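Local coordinates for protein phiAB6 tailspike (Unidentified phage, PDB 5JS4) that probably binds and fragments the exopolysaccharide of the host Acinetobacter baumannii as a trimeric beta-helical tailspike of the phage, at residues 614-628 with 637-649. Residues are numbered along the deposited sequence; the frame is centred on the assembly and turned at random.
Sequences YDQSFSTPQNNNGWK and YRVERVSGNTSVI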
loop_
_atom_site.group_PDB
_atom_site.type_symbol
_atom_site.label_atom_id
_atom_site.label_comp_id
_atom_site.label_asym_id
_atom_site.label_seq_id
_atom_site.Cartn_x
_atom_site.Cartn_y
_atom_site.Cartn_z
ATOM N N TYR A 614 -7.217 19.633 55.924
ATOM C CA TYR A 614 -8.149 19.503 57.041
ATOM C C TYR A 614 -9.000 20.758 57.103
ATOM O O TYR A 614 -8.477 21.854 56.974
ATOM C CB TYR A 614 -7.372 19.384 58.347
ATOM C CG TYR A 614 -8.219 19.518 59.589
ATOM C CD1 TYR A 614 -8.897 18.422 60.103
ATOM C CD2 TYR A 614 -8.339 20.738 60.250
ATOM C CE1 TYR A 614 -9.673 18.535 61.242
ATOM C CE2 TYR A 614 -9.112 20.863 61.390
ATOM C CZ TYR A 614 -9.780 19.756 61.881
ATOM O OH TYR A 614 -10.547 19.859 63.017
ATOM N N ASP A 615 -10.305 20.602 57.313
ATOM C CA ASP A 615 -11.206 21.737 57.496
ATOM C C ASP A 615 -12.333 21.266 58.396
ATOM O O ASP A 615 -13.094 20.376 58.021
ATOM C CB ASP A 615 -11.741 22.212 56.144
ATOM C CG ASP A 615 -12.591 23.477 56.237
ATOM O OD1 ASP A 615 -13.023 23.867 57.342
ATOM O OD2 ASP A 615 -12.827 24.082 55.171
ATOM N N GLN A 616 -12.428 21.845 59.585
ATOM C CA GLN A 616 -13.452 21.404 60.536
ATOM C C GLN A 616 -14.868 21.741 60.056
ATOM O O GLN A 616 -15.836 21.211 60.599
ATOM C CB GLN A 616 -13.179 21.940 61.944
ATOM C CG GLN A 616 -13.339 23.432 62.129
ATOM C CD GLN A 616 -12.941 23.871 63.532
ATOM O OE1 GLN A 616 -11.769 23.810 63.902
ATOM N NE2 GLN A 616 -13.913 24.310 64.317
ATOM N N SER A 617 -14.988 22.596 59.038
ATOM C CA SER A 617 -16.290 22.893 58.415
ATOM C C SER A 617 -16.713 21.905 57.321
ATOM O O SER A 617 -17.857 21.965 56.851
ATOM C CB SER A 617 -16.315 24.315 57.844
ATOM O OG SER A 617 -16.341 25.272 58.881
ATOM N N PHE A 618 -15.814 21.015 56.896
ATOM C CA PHE A 618 -16.190 19.970 55.939
ATOM C C PHE A 618 -17.260 19.070 56.557
ATOM O O PHE A 618 -17.175 18.728 57.736
ATOM C CB PHE A 618 -15.011 19.058 55.560
ATOM C CG PHE A 618 -14.017 19.656 54.591
ATOM C CD1 PHE A 618 -14.373 20.605 53.637
ATOM C CD2 PHE A 618 -12.710 19.194 54.598
ATOM C CE1 PHE A 618 -13.432 21.113 52.753
ATOM C CE2 PHE A 618 -11.767 19.696 53.719
ATOM C CZ PHE A 618 -12.128 20.652 52.793
ATOM N N SER A 619 -18.229 18.667 55.740
ATOM C CA SER A 619 -19.251 17.704 56.152
ATOM C C SER A 619 -18.652 16.313 56.363
ATOM O O SER A 619 -19.081 15.573 57.250
ATOM C CB SER A 619 -20.366 17.636 55.106
ATOM O OG SER A 619 -20.983 18.901 54.940
ATOM N N THR A 620 -17.674 15.962 55.530
ATOM C CA THR A 620 -16.940 14.704 55.663
ATOM C C THR A 620 -15.460 15.001 55.438
ATOM O O THR A 620 -15.133 15.908 54.677
ATOM C CB THR A 620 -17.405 13.657 54.635
ATOM O OG1 THR A 620 -17.150 14.133 53.308
ATOM C CG2 THR A 620 -18.894 13.368 54.783
ATOM N N PRO A 621 -14.561 14.251 56.102
ATOM C CA PRO A 621 -13.141 14.555 55.926
ATOM C C PRO A 621 -12.682 14.374 54.485
ATOM O O PRO A 621 -13.134 13.474 53.788
ATOM C CB PRO A 621 -12.433 13.545 56.840
ATOM C CG PRO A 621 -13.480 13.042 57.774
ATOM C CD PRO A 621 -14.775 13.127 57.032
ATOM N N GLN A 622 -11.792 15.248 54.039
ATOM C CA GLN A 622 -11.170 15.082 52.744
ATOM C C GLN A 622 -10.253 13.864 52.809
ATOM O O GLN A 622 -9.600 13.623 53.821
ATOM C CB GLN A 622 -10.377 16.336 52.390
ATOM C CG GLN A 622 -9.923 16.398 50.951
ATOM C CD GLN A 622 -9.165 17.671 50.665
ATOM O OE1 GLN A 622 -7.940 17.693 50.739
ATOM N NE2 GLN A 622 -9.888 18.745 50.367
ATOM N N ASN A 623 -10.235 13.089 51.734
ATOM C CA ASN A 623 -9.394 11.902 51.646
ATOM C C ASN A 623 -8.576 11.966 50.369
ATOM O O ASN A 623 -9.122 12.206 49.295
ATOM C CB ASN A 623 -10.273 10.646 51.671
ATOM C CG ASN A 623 -9.468 9.356 51.693
ATOM O OD1 ASN A 623 -8.648 9.105 50.809
ATOM N ND2 ASN A 623 -9.715 8.517 52.698
ATOM N N ASN A 624 -7.262 11.783 50.495
ATOM C CA ASN A 624 -6.401 11.629 49.333
ATOM C C ASN A 624 -5.718 10.273 49.395
ATOM O O ASN A 624 -4.863 10.046 50.244
ATOM C CB ASN A 624 -5.359 12.754 49.261
ATOM C CG ASN A 624 -4.527 12.702 47.985
ATOM O OD1 ASN A 624 -4.492 11.696 47.285
ATOM N ND2 ASN A 624 -3.850 13.803 47.679
ATOM N N ASN A 625 -6.128 9.368 48.508
ATOM C CA ASN A 625 -5.400 8.123 48.286
ATOM C C ASN A 625 -5.384 7.201 49.504
ATOM O O ASN A 625 -4.455 6.408 49.669
ATOM C CB ASN A 625 -3.957 8.446 47.856
ATOM C CG ASN A 625 -3.344 7.378 46.976
ATOM O OD1 ASN A 625 -4.031 6.483 46.483
ATOM N ND2 ASN A 625 -2.033 7.479 46.759
ATOM N N GLY A 626 -6.407 7.307 50.350
ATOM C CA GLY A 626 -6.491 6.496 51.564
ATOM C C GLY A 626 -5.984 7.155 52.832
ATOM O O GLY A 626 -5.961 6.516 53.883
ATOM N N TRP A 627 -5.562 8.416 52.738
ATOM C CA TRP A 627 -5.200 9.218 53.906
ATOM C C TRP A 627 -6.224 10.324 54.148
ATOM O O TRP A 627 -6.735 10.921 53.201
ATOM C CB TRP A 627 -3.807 9.846 53.740
ATOM C CG TRP A 627 -2.690 8.889 54.014
ATOM C CD1 TRP A 627 -2.081 8.671 55.213
ATOM C CD2 TRP A 627 -2.060 8.015 53.077
ATOM N NE1 TRP A 627 -1.100 7.717 55.082
ATOM C CE2 TRP A 627 -1.071 7.291 53.781
ATOM C CE3 TRP A 627 -2.233 7.767 51.710
ATOM C CZ2 TRP A 627 -0.258 6.338 53.162
ATOM C CZ3 TRP A 627 -1.425 6.820 51.096
ATOM C CH2 TRP A 627 -0.451 6.114 51.827
ATOM N N LYS A 628 -6.511 10.582 55.421
ATOM C CA LYS A 628 -7.331 11.724 55.838
ATOM C C LYS A 628 -6.690 12.365 57.057
ATOM O O LYS A 628 -5.816 11.768 57.693
ATOM C CB LYS A 628 -8.769 11.296 56.160
ATOM C CG LYS A 628 -8.904 10.366 57.352
ATOM C CD LYS A 628 -10.368 10.125 57.680
ATOM C CE LYS A 628 -10.521 9.189 58.860
ATOM N NZ LYS A 628 -11.956 9.001 59.207
ATOM N N TYR A 637 -3.087 16.535 65.366
ATOM C CA TYR A 637 -3.816 16.014 64.216
ATOM C C TYR A 637 -3.096 14.806 63.658
ATOM O O TYR A 637 -1.873 14.787 63.622
ATOM C CB TYR A 637 -3.947 17.117 63.153
ATOM C CG TYR A 637 -4.794 18.243 63.678
ATOM C CD1 TYR A 637 -4.266 19.185 64.555
ATOM C CD2 TYR A 637 -6.144 18.321 63.368
ATOM C CE1 TYR A 637 -5.050 20.189 65.088
ATOM C CE2 TYR A 637 -6.935 19.322 63.894
ATOM C CZ TYR A 637 -6.387 20.249 64.757
ATOM O OH TYR A 637 -7.169 21.244 65.286
ATOM N N ARG A 638 -3.852 13.797 63.239
ATOM C CA ARG A 638 -3.276 12.628 62.587
ATOM C C ARG A 638 -3.566 12.675 61.100
ATOM O O ARG A 638 -4.724 12.766 60.697
ATOM C CB ARG A 638 -3.861 11.328 63.150
ATOM C CG ARG A 638 -3.561 11.067 64.612
ATOM C CD ARG A 638 -3.833 9.611 64.969
ATOM N NE ARG A 638 -5.222 9.238 64.726
ATOM C CZ ARG A 638 -6.217 9.341 65.610
ATOM N NH1 ARG A 638 -6.006 9.815 66.834
ATOM N NH2 ARG A 638 -7.443 8.962 65.261
ATOM N N VAL A 639 -2.505 12.624 60.298
ATOM C CA VAL A 639 -2.605 12.336 58.874
ATOM C C VAL A 639 -2.492 10.818 58.799
ATOM O O VAL A 639 -1.390 10.259 58.846
ATOM C CB VAL A 639 -1.493 13.037 58.063
ATOM C CG1 VAL A 639 -1.663 12.769 56.578
ATOM C CG2 VAL A 639 -1.487 14.533 58.346
ATOM N N GLU A 640 -3.645 10.159 58.721
ATOM C CA GLU A 640 -3.742 8.726 59.003
ATOM C C GLU A 640 -4.379 7.937 57.875
ATOM O O GLU A 640 -5.143 8.471 57.070
ATOM C CB GLU A 640 -4.552 8.497 60.282
ATOM C CG GLU A 640 -5.983 9.005 60.210
ATOM C CD GLU A 640 -6.837 8.557 61.378
ATOM O OE1 GLU A 640 -6.291 8.321 62.475
ATOM O OE2 GLU A 640 -8.065 8.453 61.194
ATOM N N ARG A 641 -4.080 6.643 57.863
ATOM C CA ARG A 641 -4.661 5.715 56.908
ATOM C C ARG A 641 -6.070 5.338 57.334
ATOM O O ARG A 641 -6.321 5.049 58.509
ATOM C CB ARG A 641 -3.823 4.445 56.817
ATOM C CG ARG A 641 -2.387 4.706 56.417
ATOM C CD ARG A 641 -1.639 3.433 56.078
ATOM N NE ARG A 641 -1.503 2.538 57.228
ATOM C CZ ARG A 641 -0.837 1.385 57.209
ATOM N NH1 ARG A 641 -0.256 0.957 56.094
ATOM N NH2 ARG A 641 -0.770 0.647 58.313
ATOM N N VAL A 642 -6.986 5.337 56.376
ATOM C CA VAL A 642 -8.331 4.834 56.625
ATOM C C VAL A 642 -8.357 3.313 56.478
ATOM O O VAL A 642 -7.419 2.706 55.953
ATOM C CB VAL A 642 -9.374 5.488 55.703
ATOM C CG1 VAL A 642 -9.310 7.005 55.816
ATOM C CG2 VAL A 642 -9.192 5.049 54.260
ATOM N N SER A 643 -9.439 2.704 56.953
ATOM C CA SER A 643 -9.588 1.256 56.904
ATOM C C SER A 643 -9.401 0.741 55.481
ATOM O O SER A 643 -10.003 1.262 54.542
ATOM C CB SER A 643 -10.963 0.842 57.427
ATOM O OG SER A 643 -11.103 -0.567 57.410
ATOM N N GLY A 644 -8.544 -0.263 55.327
ATOM C CA GLY A 644 -8.298 -0.875 54.025
ATOM C C GLY A 644 -7.078 -0.321 53.311
ATOM O O GLY A 644 -6.566 -0.944 52.383
ATOM N N ASN A 645 -6.610 0.855 53.722
ATOM C CA ASN A 645 -5.383 1.396 53.158
ATOM C C ASN A 645 -4.176 0.746 53.821
ATOM O O ASN A 645 -3.817 1.106 54.939
ATOM C CB ASN A 645 -5.316 2.912 53.323
ATOM C CG ASN A 645 -4.015 3.488 52.801
ATOM O OD1 ASN A 645 -3.254 2.803 52.117
ATOM N ND2 ASN A 645 -3.753 4.745 53.124
ATOM N N THR A 646 -3.561 -0.203 53.118
ATOM C CA THR A 646 -2.390 -0.921 53.615
ATOM C C THR A 646 -1.103 -0.404 52.984
ATOM O O THR A 646 -0.030 -0.976 53.185
ATOM C CB THR A 646 -2.512 -2.431 53.343
ATOM O OG1 THR A 646 -2.658 -2.657 51.937
ATOM C CG2 THR A 646 -3.716 -3.008 54.078
ATOM N N SER A 647 -1.212 0.681 52.219
ATOM C CA SER A 647 -0.047 1.304 51.605
ATOM C C SER A 647 0.754 2.068 52.650
ATOM O O SER A 647 0.227 2.437 53.698
ATOM C CB SER A 647 -0.477 2.237 50.473
ATOM O OG SER A 647 -1.184 1.523 49.474
ATOM N N VAL A 648 2.033 2.300 52.360
ATOM C CA VAL A 648 2.926 2.949 53.312
ATOM C C VAL A 648 3.686 4.107 52.689
ATOM O O VAL A 648 3.768 4.239 51.464
ATOM C CB VAL A 648 3.951 1.959 53.914
ATOM C CG1 VAL A 648 3.235 0.795 54.581
ATOM C CG2 VAL A 648 4.919 1.452 52.856
ATOM N N ILE A 649 4.227 4.938 53.571
ATOM C CA ILE A 649 5.179 5.981 53.230
ATOM C C ILE A 649 6.573 5.434 53.512
ATOM O O ILE A 649 6.828 4.913 54.600
ATOM C CB ILE A 649 4.944 7.231 54.096
ATOM C CG1 ILE A 649 3.582 7.857 53.772
ATOM C CG2 ILE A 649 6.069 8.247 53.913
ATOM C CD1 ILE A 649 3.066 8.773 54.856
HETATM O O HOH W 1 -9.708 21.837 64.554
#
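Trp627 pairs with Arg641 in an antiparallel non-hydrogen-bonded pair, the two side chains running side by side, and the indole is worth following outward. Trp627 CB sits 3.8 Å from Glu640 O. CG stands anti to the carbonyl carbon (chi1 -79°), and from there CD1 passes close to Glu640 O, with Val639 O near the ring plane at that edge. Trp627 NE1 rests against Arg641 CG at 3.5 Å while giving its N-H to Ala692 O on strand 690-699. Over the middle of the indole comes Asn645, its amide nearly perpendicular to the ring and ND2 3.5 Å above the plane. At the far end CH2 touches Ser647 CB and CZ2 meets Ile649 CG1.

The same Asn645 ND2 donates to Gly626 O at 2.9 Å from well above the carbonyl plane, while Val642 N reaches that oxygen from the opposite face in a straighter bond. Two donors therefore grip one carbonyl. Asn645 OD1 takes Ser647 N in an Asx turn, which steadies the amide. Lys628 and Glu640, joined by two backbone bonds, send their side chains to the face opposite Trp627; Lys628 CG touches Val642 CG1 at 3.7 Å, and Asn623 ND2 also meets that methyl.

Farther along, Tyr637 and Tyr614 form a T-shaped stack, edge of Tyr637 to face of Tyr614, Tyr637 CE2 to Tyr614 CZ 3.5 Å, planes at 67°. One water joins both hydroxyls and Gln616 OE1.

Asn625 O accepts from Asn597 ND2 of a second subunit, placing this end at the trimer interface. Strands 627-633 and 636-641 form a beta hairpin, and the type I' turn Asn624 to Trp627 joins short strand 623-624 to it, within the antiparallel beta-sheet domain near the tailspike's C-terminus.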